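Local structure of cyclopropane mycolic acid synthase MmaA2 (Mycobacterium tuberculosis, 1TPY) at residues Met43-Ala48 / Ala233-Leu238; Ala51-Ala56 / Met79-Ala84; Asp149-Ala154 / Leu164-Ile169; Pro206-Val211 / Tyr277-Gln282. The protein catalyses S-adenosylmethionine-dependent methylene transfer that turns a double bond of alpha mycolic acids into a cis cyclopropane ring at the distal position. All coordinates share one frame; numbering follows the deposited sequence.

Contact 1. Residues Met43-Ala48 / Ala233-Leu238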
loop_
_atom_site.group_PDB
_atom_site.type_symbol
_atom_site.label_atom_id
_atom_site.label_comp_id
_atom_site.label_asym_id
_atom_site.label_seq_id
_atom_site.Cartn_x
_atom_site.Cartn_y
_atom_site.Cartn_z
ATOM N N MET A 43 -15.099 9.869 -11.787
ATOM C CA MET A 43 -15.012 9.638 -10.346
ATOM C C MET A 43 -13.900 10.525 -9.769
ATOM O O MET A 43 -12.877 10.724 -10.418
ATOM C CB MET A 43 -14.689 8.161 -10.112
ATOM C CG MET A 43 -15.226 7.554 -8.839
ATOM S SD MET A 43 -14.798 5.800 -8.758
ATOM C CE MET A 43 -16.435 5.042 -8.753
ATOM N N THR A 44 -14.100 11.076 -8.573
ATOM C CA THR A 44 -13.065 11.913 -7.965
ATOM C C THR A 44 -12.044 10.976 -7.340
ATOM O O THR A 44 -12.304 9.780 -7.204
ATOM C CB THR A 44 -13.613 12.820 -6.837
ATOM O OG1 THR A 44 -14.041 12.003 -5.741
ATOM C CG2 THR A 44 -14.784 13.684 -7.336
ATOM N N LEU A 45 -10.890 11.513 -6.950
ATOM C CA LEU A 45 -9.856 10.685 -6.343
ATOM C C LEU A 45 -10.364 9.985 -5.086
ATOM O O LEU A 45 -10.086 8.806 -4.875
ATOM C CB LEU A 45 -8.616 11.519 -5.998
ATOM C CG LEU A 45 -7.439 10.716 -5.427
ATOM C CD1 LEU A 45 -7.007 9.637 -6.419
ATOM C CD2 LEU A 45 -6.280 11.656 -5.106
ATOM N N GLU A 46 -11.114 10.699 -4.254
ATOM C CA GLU A 46 -11.618 10.089 -3.029
ATOM C C GLU A 46 -12.595 8.956 -3.328
ATOM O O GLU A 46 -12.560 7.905 -2.678
ATOM C CB GLU A 46 -12.295 11.128 -2.126
ATOM C CG GLU A 46 -12.801 10.531 -0.815
ATOM C CD GLU A 46 -13.297 11.567 0.180
ATOM O OE1 GLU A 46 -13.677 11.165 1.307
ATOM O OE2 GLU A 46 -13.309 12.775 -0.155
ATOM N N GLU A 47 -13.464 9.160 -4.312
ATOM C CA GLU A 47 -14.419 8.122 -4.659
ATOM C C GLU A 47 -13.693 6.916 -5.228
ATOM O O GLU A 47 -14.100 5.783 -4.997
ATOM C CB GLU A 47 -15.442 8.647 -5.668
ATOM C CG GLU A 47 -16.200 9.857 -5.167
ATOM C CD GLU A 47 -17.235 10.339 -6.152
ATOM O OE1 GLU A 47 -16.897 10.456 -7.353
ATOM O OE2 GLU A 47 -18.379 10.609 -5.721
ATOM N N ALA A 48 -12.611 7.160 -5.962
ATOM C CA ALA A 48 -11.837 6.068 -6.552
ATOM C C ALA A 48 -11.036 5.327 -5.483
ATOM O O ALA A 48 -10.802 4.129 -5.598
ATOM C CB ALA A 48 -10.898 6.605 -7.636
ATOM N N ALA A 233 -1.290 5.575 -12.951
ATOM C CA ALA A 233 -0.769 6.749 -13.637
ATOM C C ALA A 233 -1.678 7.923 -13.307
ATOM O O ALA A 233 -1.216 9.012 -12.951
ATOM C CB ALA A 233 -0.735 6.508 -15.141
ATOM N N ARG A 234 -2.980 7.685 -13.410
ATOM C CA ARG A 234 -3.965 8.716 -13.116
ATOM C C ARG A 234 -3.942 9.093 -11.637
ATOM O O ARG A 234 -4.036 10.276 -11.288
ATOM C CB ARG A 234 -5.363 8.244 -13.498
ATOM C CG ARG A 234 -6.390 9.332 -13.332
ATOM C CD ARG A 234 -7.741 8.915 -13.851
ATOM N NE ARG A 234 -8.709 9.979 -13.624
ATOM C CZ ARG A 234 -10.013 9.859 -13.843
ATOM N NH1 ARG A 234 -10.508 8.716 -14.302
ATOM N NH2 ARG A 234 -10.823 10.876 -13.584
ATOM N N THR A 235 -3.833 8.092 -10.766
ATOM C CA THR A 235 -3.787 8.366 -9.336
ATOM C C THR A 235 -2.585 9.271 -9.096
ATOM O O THR A 235 -2.683 10.286 -8.417
ATOM C CB THR A 235 -3.617 7.075 -8.506
ATOM O OG1 THR A 235 -4.756 6.226 -8.698
ATOM C CG2 THR A 235 -3.482 7.410 -7.017
ATOM N N LEU A 236 -1.456 8.899 -9.680
ATOM C CA LEU A 236 -0.227 9.661 -9.541
ATOM C C LEU A 236 -0.328 11.079 -10.106
ATOM O O LEU A 236 0.218 12.016 -9.520
ATOM C CB LEU A 236 0.925 8.891 -10.193
ATOM C CG LEU A 236 1.424 7.729 -9.321
ATOM C CD1 LEU A 236 2.280 6.768 -10.118
ATOM C CD2 LEU A 236 2.213 8.297 -8.155
ATOM N N ASP A 237 -1.022 11.239 -11.233
ATOM C CA ASP A 237 -1.189 12.561 -11.835
ATOM C C ASP A 237 -1.979 13.441 -10.868
ATOM O O ASP A 237 -1.638 14.606 -10.644
ATOM C CB ASP A 237 -1.964 12.487 -13.165
ATOM C CG ASP A 237 -1.194 11.769 -14.267
ATOM O OD1 ASP A 237 0.050 11.825 -14.269
ATOM O OD2 ASP A 237 -1.846 11.164 -15.145
ATOM N N LEU A 238 -3.042 12.877 -10.303
ATOM C CA LEU A 238 -3.885 13.612 -9.373
ATOM C C LEU A 238 -3.113 14.037 -8.123
ATOM O O LEU A 238 -3.263 15.169 -7.654
ATOM C CB LEU A 238 -5.114 12.769 -9.013
ATOM C CG LEU A 238 -6.095 12.619 -10.183
ATOM C CD1 LEU A 238 -7.062 11.498 -9.910
ATOM C CD2 LEU A 238 -6.847 13.928 -10.405
#

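Contact 2. Residues Ala51-Ala56 / Met79-Ala84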
loop_
_atom_site.group_PDB
_atom_site.type_symbol
_atom_site.label_atom_id
_atom_site.label_comp_id
_atom_site.label_asym_id
_atom_site.label_seq_id
_atom_site.Cartn_x
_atom_site.Cartn_y
_atom_site.Cartn_z
ATOM N N ALA A 51 -13.387 3.174 -3.756
ATOM C CA ALA A 51 -13.686 2.067 -4.660
ATOM C C ALA A 51 -12.596 1.002 -4.548
ATOM O O ALA A 51 -12.888 -0.195 -4.458
ATOM C CB ALA A 51 -13.786 2.568 -6.093
ATOM N N LYS A 52 -11.337 1.431 -4.555
ATOM C CA LYS A 52 -10.227 0.483 -4.438
ATOM C C LYS A 52 -10.320 -0.267 -3.105
ATOM O O LYS A 52 -10.070 -1.469 -3.044
ATOM C CB LYS A 52 -8.882 1.220 -4.551
ATOM C CG LYS A 52 -7.653 0.376 -4.219
ATOM C CD LYS A 52 -7.356 0.362 -2.717
ATOM C CE LYS A 52 -7.085 1.773 -2.184
ATOM N NZ LYS A 52 -5.948 2.463 -2.878
ATOM N N ILE A 53 -10.685 0.448 -2.045
ATOM C CA ILE A 53 -10.821 -0.149 -0.721
ATOM C C ILE A 53 -11.855 -1.271 -0.776
ATOM O O ILE A 53 -11.563 -2.420 -0.439
ATOM C CB ILE A 53 -11.287 0.897 0.318
ATOM C CG1 ILE A 53 -10.269 2.037 0.409
ATOM C CG2 ILE A 53 -11.506 0.237 1.672
ATOM C CD1 ILE A 53 -8.880 1.588 0.748
ATOM N N ASP A 54 -13.068 -0.923 -1.201
ATOM C CA ASP A 54 -14.149 -1.895 -1.311
ATOM C C ASP A 54 -13.776 -3.060 -2.222
ATOM O O ASP A 54 -14.171 -4.199 -1.980
ATOM C CB ASP A 54 -15.419 -1.222 -1.845
ATOM C CG ASP A 54 -15.985 -0.201 -0.884
ATOM O OD1 ASP A 54 -15.533 -0.160 0.281
ATOM O OD2 ASP A 54 -16.892 0.554 -1.296
ATOM N N LEU A 55 -13.022 -2.772 -3.277
ATOM C CA LEU A 55 -12.610 -3.806 -4.219
ATOM C C LEU A 55 -11.773 -4.852 -3.491
ATOM O O LEU A 55 -12.004 -6.054 -3.621
ATOM C CB LEU A 55 -11.799 -3.185 -5.360
ATOM C CG LEU A 55 -11.277 -4.142 -6.436
ATOM C CD1 LEU A 55 -12.456 -4.769 -7.180
ATOM C CD2 LEU A 55 -10.365 -3.387 -7.395
ATOM N N ALA A 56 -10.805 -4.386 -2.710
ATOM C CA ALA A 56 -9.935 -5.284 -1.960
ATOM C C ALA A 56 -10.699 -6.025 -0.864
ATOM O O ALA A 56 -10.609 -7.246 -0.742
ATOM C CB ALA A 56 -8.789 -4.492 -1.339
ATOM N N MET A 79 -9.318 0.306 7.283
ATOM C CA MET A 79 -9.916 -0.314 8.462
ATOM C C MET A 79 -11.230 0.347 8.838
ATOM O O MET A 79 -12.218 -0.334 9.083
ATOM C CB MET A 79 -8.960 -0.268 9.656
ATOM C CG MET A 79 -7.764 -1.190 9.511
ATOM S SD MET A 79 -6.748 -1.225 10.978
ATOM C CE MET A 79 -6.095 0.482 10.969
ATOM N N ARG A 80 -11.245 1.674 8.887
ATOM C CA ARG A 80 -12.466 2.383 9.233
ATOM C C ARG A 80 -13.586 2.018 8.265
ATOM O O ARG A 80 -14.740 1.873 8.671
ATOM C CB ARG A 80 -12.232 3.895 9.224
ATOM C CG ARG A 80 -11.292 4.379 10.328
ATOM C CD ARG A 80 -11.401 5.892 10.514
ATOM N NE ARG A 80 -11.023 6.639 9.313
ATOM C CZ ARG A 80 -9.773 6.922 8.958
ATOM N NH1 ARG A 80 -8.752 6.533 9.714
ATOM N NH2 ARG A 80 -9.544 7.590 7.835
ATOM N N ARG A 81 -13.248 1.865 6.987
ATOM C CA ARG A 81 -14.244 1.504 5.974
ATOM C C ARG A 81 -14.703 0.060 6.163
ATOM O O ARG A 81 -15.865 -0.274 5.929
ATOM C CB ARG A 81 -13.656 1.664 4.569
ATOM C CG ARG A 81 -14.583 1.222 3.432
ATOM C CD ARG A 81 -15.795 2.143 3.272
ATOM N NE ARG A 81 -16.547 1.832 2.056
ATOM C CZ ARG A 81 -17.690 2.414 1.704
ATOM N NH1 ARG A 81 -18.231 3.351 2.473
ATOM N NH2 ARG A 81 -18.295 2.057 0.574
ATOM N N ALA A 82 -13.785 -0.797 6.591
ATOM C CA ALA A 82 -14.112 -2.203 6.805
ATOM C C ALA A 82 -15.132 -2.346 7.940
ATOM O O ALA A 82 -16.014 -3.206 7.897
ATOM C CB ALA A 82 -12.844 -2.987 7.123
ATOM N N ILE A 83 -15.001 -1.497 8.954
ATOM C CA ILE A 83 -15.905 -1.516 10.094
ATOM C C ILE A 83 -17.323 -1.154 9.683
ATOM O O ILE A 83 -18.279 -1.859 10.010
ATOM C CB ILE A 83 -15.471 -0.505 11.164
ATOM C CG1 ILE A 83 -14.114 -0.910 11.740
ATOM C CG2 ILE A 83 -16.544 -0.413 12.260
ATOM C CD1 ILE A 83 -13.591 0.049 12.776
ATOM N N ALA A 84 -17.447 -0.035 8.975
ATOM C CA ALA A 84 -18.737 0.470 8.522
ATOM C C ALA A 84 -19.408 -0.400 7.463
ATOM O O ALA A 84 -20.599 -0.698 7.552
ATOM C CB ALA A 84 -18.568 1.883 7.986
#

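Contact 3. Residues Asp149-Ala154 / Leu164-Ile169. With CO3 (carbonate ion), chain B.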
loop_
_atom_site.group_PDB
_atom_site.type_symbol
_atom_site.label_atom_id
_atom_site.label_comp_id
_atom_site.label_asym_id
_atom_site.label_seq_id
_atom_site.Cartn_x
_atom_site.Cartn_y
_atom_site.Cartn_z
ATOM N N ASP A 149 9.043 -15.382 4.695
ATOM C CA ASP A 149 8.608 -15.283 6.082
ATOM C C ASP A 149 7.272 -14.552 6.184
ATOM O O ASP A 149 6.430 -14.909 7.014
ATOM C CB ASP A 149 9.664 -14.573 6.934
ATOM C CG ASP A 149 10.803 -15.488 7.326
ATOM O OD1 ASP A 149 10.820 -16.646 6.859
ATOM O OD2 ASP A 149 11.682 -15.059 8.103
ATOM N N PHE A 150 7.064 -13.540 5.345
ATOM C CA PHE A 150 5.795 -12.812 5.388
ATOM C C PHE A 150 4.613 -13.743 5.151
ATOM O O PHE A 150 3.683 -13.789 5.951
ATOM C CB PHE A 150 5.736 -11.699 4.340
ATOM C CG PHE A 150 4.340 -11.158 4.123
ATOM C CD1 PHE A 150 3.704 -10.416 5.114
ATOM C CD2 PHE A 150 3.641 -11.449 2.954
ATOM C CE1 PHE A 150 2.392 -9.974 4.950
ATOM C CE2 PHE A 150 2.331 -11.015 2.779
ATOM C CZ PHE A 150 1.702 -10.277 3.777
ATOM N N PHE A 151 4.645 -14.472 4.040
ATOM C CA PHE A 151 3.563 -15.387 3.710
ATOM C C PHE A 151 3.396 -16.487 4.753
ATOM O O PHE A 151 2.276 -16.873 5.076
ATOM C CB PHE A 151 3.783 -16.001 2.323
ATOM C CG PHE A 151 3.618 -15.016 1.199
ATOM C CD1 PHE A 151 4.699 -14.669 0.391
ATOM C CD2 PHE A 151 2.383 -14.424 0.953
ATOM C CE1 PHE A 151 4.549 -13.747 -0.641
ATOM C CE2 PHE A 151 2.226 -13.500 -0.075
ATOM C CZ PHE A 151 3.311 -13.161 -0.874
ATOM N N ALA A 152 4.503 -16.981 5.293
ATOM C CA ALA A 152 4.429 -18.030 6.307
ATOM C C ALA A 152 3.629 -17.508 7.505
ATOM O O ALA A 152 2.773 -18.212 8.047
ATOM C CB ALA A 152 5.838 -18.454 6.743
ATOM N N ARG A 153 3.901 -16.267 7.905
ATOM C CA ARG A 153 3.204 -15.654 9.036
ATOM C C ARG A 153 1.719 -15.440 8.742
ATOM O O ARG A 153 0.856 -15.734 9.573
ATOM C CB ARG A 153 3.842 -14.308 9.386
ATOM C CG ARG A 153 3.263 -13.678 10.643
ATOM C CD ARG A 153 3.484 -14.585 11.844
ATOM N NE ARG A 153 4.904 -14.800 12.090
ATOM C CZ ARG A 153 5.712 -13.898 12.633
ATOM N NH1 ARG A 153 5.245 -12.712 12.998
ATOM N NH2 ARG A 153 6.995 -14.171 12.791
ATOM N N ALA A 154 1.429 -14.904 7.559
ATOM C CA ALA A 154 0.054 -14.655 7.149
ATOM C C ALA A 154 -0.701 -15.971 7.144
ATOM O O ALA A 154 -1.848 -16.042 7.578
ATOM C CB ALA A 154 0.028 -14.037 5.758
ATOM N N LEU A 164 -6.181 -13.849 2.042
ATOM C CA LEU A 164 -5.271 -12.716 2.127
ATOM C C LEU A 164 -5.397 -11.915 0.848
ATOM O O LEU A 164 -5.274 -12.469 -0.248
ATOM C CB LEU A 164 -3.821 -13.199 2.270
ATOM C CG LEU A 164 -2.705 -12.257 1.775
ATOM C CD1 LEU A 164 -2.616 -11.014 2.655
ATOM C CD2 LEU A 164 -1.385 -12.992 1.781
ATOM N N LEU A 165 -5.679 -10.624 0.979
ATOM C CA LEU A 165 -5.762 -9.778 -0.198
ATOM C C LEU A 165 -4.474 -8.978 -0.195
ATOM O O LEU A 165 -4.304 -8.057 0.601
ATOM C CB LEU A 165 -6.968 -8.841 -0.142
ATOM C CG LEU A 165 -7.194 -7.998 -1.404
ATOM C CD1 LEU A 165 -6.121 -6.921 -1.537
ATOM C CD2 LEU A 165 -7.195 -8.906 -2.631
ATOM N N LEU A 166 -3.560 -9.358 -1.078
ATOM C CA LEU A 166 -2.274 -8.701 -1.191
ATOM C C LEU A 166 -2.272 -7.767 -2.386
ATOM O O LEU A 166 -2.212 -8.207 -3.530
ATOM C CB LEU A 166 -1.166 -9.742 -1.357
ATOM C CG LEU A 166 0.279 -9.326 -1.061
ATOM C CD1 LEU A 166 1.208 -10.221 -1.859
ATOM C CD2 LEU A 166 0.522 -7.891 -1.425
ATOM N N HIS A 167 -2.342 -6.474 -2.107
ATOM C CA HIS A 167 -2.335 -5.453 -3.142
ATOM C C HIS A 167 -0.936 -4.857 -3.119
ATOM O O HIS A 167 -0.489 -4.332 -2.094
ATOM C CB HIS A 167 -3.396 -4.395 -2.826
ATOM C CG HIS A 167 -3.294 -3.150 -3.652
ATOM N ND1 HIS A 167 -4.403 -2.508 -4.161
ATOM C CD2 HIS A 167 -2.231 -2.376 -3.979
ATOM C CE1 HIS A 167 -4.028 -1.392 -4.761
ATOM N NE2 HIS A 167 -2.715 -1.288 -4.664
ATOM N N THR A 168 -0.238 -4.940 -4.242
ATOM C CA THR A 168 1.115 -4.420 -4.286
ATOM C C THR A 168 1.578 -4.053 -5.675
ATOM O O THR A 168 1.061 -4.542 -6.685
ATOM C CB THR A 168 2.132 -5.442 -3.716
ATOM O OG1 THR A 168 3.459 -4.925 -3.854
ATOM C CG2 THR A 168 2.047 -6.760 -4.462
ATOM N N ILE A 169 2.557 -3.164 -5.715
ATOM C CA ILE A 169 3.133 -2.753 -6.972
ATOM C C ILE A 169 3.991 -3.929 -7.398
ATOM O O ILE A 169 4.600 -4.589 -6.560
ATOM C CB ILE A 169 4.027 -1.520 -6.790
ATOM C CG1 ILE A 169 3.161 -0.303 -6.473
ATOM C CG2 ILE A 169 4.875 -1.293 -8.043
ATOM C CD1 ILE A 169 3.959 0.921 -6.097
HETATM C C CO3 B . 0.360 0.354 -4.189
HETATM O O1 CO3 B . -0.930 0.802 -4.792
HETATM O O2 CO3 B . 1.336 1.251 -3.940
HETATM O O3 CO3 B . 0.553 -0.956 -3.898
#

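Contact 4. Residues Pro206-Val211 / Tyr277-Gln282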
loop_
_atom_site.group_PDB
_atom_site.type_symbol
_atom_site.label_atom_id
_atom_site.label_comp_id
_atom_site.label_asym_id
_atom_site.label_seq_id
_atom_site.Cartn_x
_atom_site.Cartn_y
_atom_site.Cartn_z
ATOM N N PRO A 206 8.044 -6.476 -5.671
ATOM C CA PRO A 206 8.278 -7.831 -6.159
ATOM C C PRO A 206 7.903 -7.883 -7.636
ATOM O O PRO A 206 7.368 -6.921 -8.191
ATOM C CB PRO A 206 7.315 -8.654 -5.323
ATOM C CG PRO A 206 6.128 -7.743 -5.254
ATOM C CD PRO A 206 6.771 -6.400 -4.930
ATOM N N THR A 207 8.203 -9.010 -8.268
ATOM C CA THR A 207 7.829 -9.226 -9.648
ATOM C C THR A 207 6.586 -10.088 -9.470
ATOM O O THR A 207 6.359 -10.601 -8.376
ATOM C CB THR A 207 8.917 -10.004 -10.419
ATOM O OG1 THR A 207 8.545 -10.101 -11.794
ATOM C CG2 THR A 207 9.071 -11.395 -9.879
ATOM N N ILE A 208 5.775 -10.249 -10.509
ATOM C CA ILE A 208 4.571 -11.061 -10.370
ATOM C C ILE A 208 4.884 -12.511 -10.006
ATOM O O ILE A 208 4.269 -13.069 -9.099
ATOM C CB ILE A 208 3.704 -11.034 -11.665
ATOM C CG1 ILE A 208 2.992 -9.679 -11.785
ATOM C CG2 ILE A 208 2.679 -12.171 -11.640
ATOM C CD1 ILE A 208 2.287 -9.463 -13.125
ATOM N N GLU A 209 5.840 -13.117 -10.699
ATOM C CA GLU A 209 6.195 -14.502 -10.416
ATOM C C GLU A 209 6.702 -14.682 -8.985
ATOM O O GLU A 209 6.495 -15.731 -8.384
ATOM C CB GLU A 209 7.240 -15.013 -11.418
ATOM C CG GLU A 209 8.477 -14.136 -11.534
ATOM C CD GLU A 209 9.428 -14.620 -12.603
ATOM O OE1 GLU A 209 8.955 -15.242 -13.575
ATOM O OE2 GLU A 209 10.643 -14.372 -12.483
ATOM N N MET A 210 7.355 -13.661 -8.438
ATOM C CA MET A 210 7.862 -13.748 -7.067
ATOM C C MET A 210 6.719 -13.926 -6.075
ATOM O O MET A 210 6.802 -14.754 -5.169
ATOM C CB MET A 210 8.664 -12.499 -6.701
ATOM C CG MET A 210 10.090 -12.476 -7.233
ATOM S SD MET A 210 10.901 -10.886 -6.882
ATOM C CE MET A 210 10.658 -10.824 -5.128
ATOM N N VAL A 211 5.659 -13.135 -6.243
ATOM C CA VAL A 211 4.487 -13.218 -5.371
ATOM C C VAL A 211 3.820 -14.587 -5.518
ATOM O O VAL A 211 3.517 -15.249 -4.525
ATOM C CB VAL A 211 3.445 -12.126 -5.715
ATOM C CG1 VAL A 211 2.185 -12.323 -4.878
ATOM C CG2 VAL A 211 4.031 -10.745 -5.459
ATOM N N TYR A 277 6.483 0.268 -17.385
ATOM C CA TYR A 277 7.628 -0.353 -16.720
ATOM C C TYR A 277 7.194 -1.033 -15.431
ATOM O O TYR A 277 7.726 -2.076 -15.053
ATOM C CB TYR A 277 8.695 0.690 -16.383
ATOM C CG TYR A 277 9.480 1.183 -17.572
ATOM C CD1 TYR A 277 9.390 2.509 -17.982
ATOM C CD2 TYR A 277 10.313 0.324 -18.286
ATOM C CE1 TYR A 277 10.105 2.976 -19.072
ATOM C CE2 TYR A 277 11.036 0.779 -19.384
ATOM C CZ TYR A 277 10.926 2.106 -19.771
ATOM O OH TYR A 277 11.624 2.569 -20.858
ATOM N N ILE A 278 6.217 -0.421 -14.766
ATOM C CA ILE A 278 5.697 -0.917 -13.503
ATOM C C ILE A 278 4.210 -1.246 -13.633
ATOM O O ILE A 278 3.505 -0.683 -14.480
ATOM C CB ILE A 278 5.886 0.147 -12.399
ATOM C CG1 ILE A 278 7.361 0.554 -12.314
ATOM C CG2 ILE A 278 5.425 -0.391 -11.064
ATOM C CD1 ILE A 278 8.295 -0.573 -11.926
ATOM N N ASP A 279 3.751 -2.165 -12.790
ATOM C CA ASP A 279 2.353 -2.596 -12.765
ATOM C C ASP A 279 1.931 -2.533 -11.292
ATOM O O ASP A 279 2.744 -2.234 -10.419
ATOM C CB ASP A 279 2.250 -4.041 -13.301
ATOM C CG ASP A 279 0.812 -4.489 -13.562
ATOM O OD1 ASP A 279 0.613 -5.686 -13.882
ATOM O OD2 ASP A 279 -0.117 -3.658 -13.462
ATOM N N VAL A 280 0.659 -2.793 -11.023
ATOM C CA VAL A 280 0.140 -2.798 -9.659
ATOM C C VAL A 280 -0.946 -3.865 -9.695
ATOM O O VAL A 280 -1.833 -3.830 -10.554
ATOM C CB VAL A 280 -0.444 -1.402 -9.254
ATOM C CG1 VAL A 280 -1.625 -1.042 -10.134
ATOM C CG2 VAL A 280 -0.849 -1.409 -7.787
ATOM N N ASN A 281 -0.869 -4.821 -8.776
ATOM C CA ASN A 281 -1.814 -5.927 -8.761
ATOM C C ASN A 281 -2.432 -6.287 -7.424
ATOM O O ASN A 281 -1.835 -6.077 -6.366
ATOM C CB ASN A 281 -1.138 -7.193 -9.305
ATOM C CG ASN A 281 -0.826 -7.105 -10.786
ATOM O OD1 ASN A 281 0.275 -6.724 -11.187
ATOM N ND2 ASN A 281 -1.801 -7.452 -11.605
ATOM N N GLN A 282 -3.638 -6.835 -7.489
ATOM C CA GLN A 282 -4.331 -7.307 -6.301
ATOM C C GLN A 282 -4.348 -8.834 -6.392
ATOM O O GLN A 282 -4.938 -9.416 -7.312
ATOM C CB GLN A 282 -5.763 -6.759 -6.220
ATOM C CG GLN A 282 -5.824 -5.298 -5.800
ATOM C CD GLN A 282 -7.187 -4.867 -5.301
ATOM O OE1 GLN A 282 -7.338 -3.782 -4.733
ATOM N NE2 GLN A 282 -8.187 -5.708 -5.505
#

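Contact 1. Residues Met43-Ala48 / Ala233-Leu238
Leu-45 swings its CG opposite its own backbone nitrogen (chi1 -177°), which carries the isobutyl end off the first turn of helix 45-57 and across to helix 229-245. Leu-238 has CG opposite its carbonyl carbon, beside the backbone N (chi1 -70°). The two side chains slide past each other in opposite directions and touch by single methyls, Leu-45 CD1 lying 4.0 Å from Leu-238 CD1. One turn earlier on helix 229-245, Thr-235 brings CG2 within 4.2 Å of Leu-45 CD1. Its hydroxyl is engaged elsewhere, with His-231 O and Ala-36 N.

Beside this apolar patch the fully extended Arg-234 reaches the loop before helix 45-57. Its NH2 stops 3.8 Å from Met-43 O, obliquely to the guanidinium plane, and is hydrogen-bonded instead to Glu-41 O, two residues earlier in the loop. The start of helix 45-57 is closed by a capping box: Glu-47 N gives a hydrogen bond to Thr-44 OG1 (3.2 Å), while Thr-44 N gives one to Glu-47 OE1 (3.1 Å), meeting that oxygen on its anti side and 22° out of the carboxylate plane.

Phe-38 packs against Arg-234, Thr-235 and Leu-238, and from the other face of their helix Leu-236 touches Cys-269, the active-site residue by similarity, and the bound cetyl-trimethyl-ammonium. The closest apolar packing between the segments is methyl on methyl, with the Arg-234 guanidinium near Met-43 O at the rim; no hydrogen bond joins them directly, and the polar ties go to Glu-41 and Ala-36 of the preceding loop.

Contact 2. Residues Ala51-Ala56 / Met79-Ala84
Arg-81 and Asp-54 form a bidentate, side-on salt bridge across two helices of the Rossmann-like methyltransferase fold: helix 45-57, which precedes the first strand of the sheet, 67-71, and helix 77-86, which follows that strand and the glycine-bearing loop Gly-72 to Gly-74 that binds S-adenosylmethionine. The packing is tight on the inner side, where Ile-53 CA and Arg-81 CA make the closest CA approach of the two segments, 7.7 Å. There the buried Ile-53 directs its CG2 branch at the aliphatic root of Arg-81, approaching CG to 3.7 Å and CB to 3.9 Å, so that hydrocarbon covers hydrocarbon before the arginine becomes polar. Ile-53 itself lies about 6 Å from the bound S-adenosylhomocysteine, between side chain and ligand.

Toward the surface the contact depends on charge, and both Asp-54 and Arg-81 are partly exposed. The arginine gets there by a bend at its second torsion (chi2 69°), which lifts the guanidinium off Ile-53 and lays it beside the carboxylate. The two flat groups are then nearly coplanar, their planes 16° apart, although the side chains as a whole cross at about a right angle. Such a paired, in-plane grip restrains rotation of both groups.

Arginine holds the acid through syn lone pairs of both oxygens: Arg-81 NH2 binds Asp-54 OD2 at 2.8 Å, and Arg-81 NE meets Asp-54 OD1 at 2.9 Å along an almost straight N-H...O line of 178°.

Contact 3. Residues Asp149-Ala154 / Leu164-Ile169
Phe-151 offers the rim of its ring to strand 163-171 while one of its faces is covered by its neighbour on the helix, Phe-150, whose CD2 sits 3.8 Å above the plane of the Phe-151 ring, over its centre. At the edge, close to the ring plane, two leucine methyls meet it: Leu-166 CD1 approaches Phe-151 CZ to 3.7 Å, and Leu-164 CD2 approaches Phe-151 CE2 to 4.1 Å. Both leucines cross the phenylalanine at about a right angle. The same Leu-164 CD2 also touches Ala-154 CB at 4.3 Å and brushes the Phe-150 ring obliquely, making one methyl the common stop for three helix side chains. Phe-150 in turn makes an edge-to-face contact with Trp-123 of the S-adenosylmethionine site.

The strand's other face carries a polar group. His-167, between Leu-166 and Thr-168 in the strand's alternation, projects from that face, and its chi1 of 168° extends the imidazole to a bound carbonate. Its NE2 donates to O1 of the ion at 2.8 Å, and O3 lies in the plane of the ring, 3.1 Å from His-167 CD2. Ile-169 adds an apolar wall, with CD1 3.4 Å from carbonate O2, while Tyr-232 OH and Cys-35 N also hydrogen-bond the ion.

Helix 147-157 runs roughly antiparallel to the strand (151°), with short-segment axes 11.3 Å apart. This is the return leg of a beta-alpha-beta crossover from strand 132-136 to its parallel neighbour 163-171, the Rossmann-like core of S-adenosylmethionine-dependent methyltransferases, here with a carbonate, probably from the crystallisation liquor, bound on the sheet's far face.

Contact 4. Residues Pro206-Val211 / Tyr277-Gln282
Ile-208 meets strand 278-286 with the end of its longer branch. CD1 lies 4.2 Å from Asp-279 OD1 and about 4.5 Å from Asn-281 CG; the Ile-208 and Asn-281 side chains cross at about a right angle. CG1 stands opposite the carbonyl carbon (chi1 -74°) and the arm continues extended, so the first turn of helix 208-218 can touch two strand residues with one methyl.

Asp-279 and Asn-281 are alternate residues and therefore project from the same face of the sheet, the one covered by this helix. The sheet is that of the class I methyltransferase fold, in which 278-286 is the antiparallel strand inserted between 163-171 and 221-227. The carboxylate is fixed from its other oxygen: Asp-279 OD2 is hydrogen-bonded to Ser-227 OG and, weakly, to Val-280 N at 2.7 Å.

Further out, backbone hydrogen bonds tie Asp-279 to Thr-170 and Asn-281 to Thr-168, while Val-280 pairs with Leu-228. The helix start is placed from the same strand 163-171, since Pro-206 bonds to Gly-171 through the backbone, and Thr-207, at the N-cap position, has OG1 in a weak hydrogen bond with Gly-171 O.

In the fold
All four contacts belong to one Rossmann-like domain. Contacts 1 and 2 share helix 45-57, their centres 16 Å apart, and contact 2 falls within the chain span enclosed by contact 1. Contacts 3 and 4, 13 Å apart between centres, follow contact 2 in series and use neighbouring strands, 163-171 and 278-286; Thr-168 O and Asn-281 N, 2.9 Å apart, probably hydrogen-bond between them. Contact 4 crosses contact 1 along the chain. Contacts 1 and 3 lie on opposite sides of the chain's centre, their centres about 25 Å apart. Helix 45-57 packs on strand 163-171 through Lys-52 and Ala-56. Contact 2 lies near S-adenosylhomocysteine, while contact 1 borders the cetyl-trimethyl-ammonium pocket through helix 229-245.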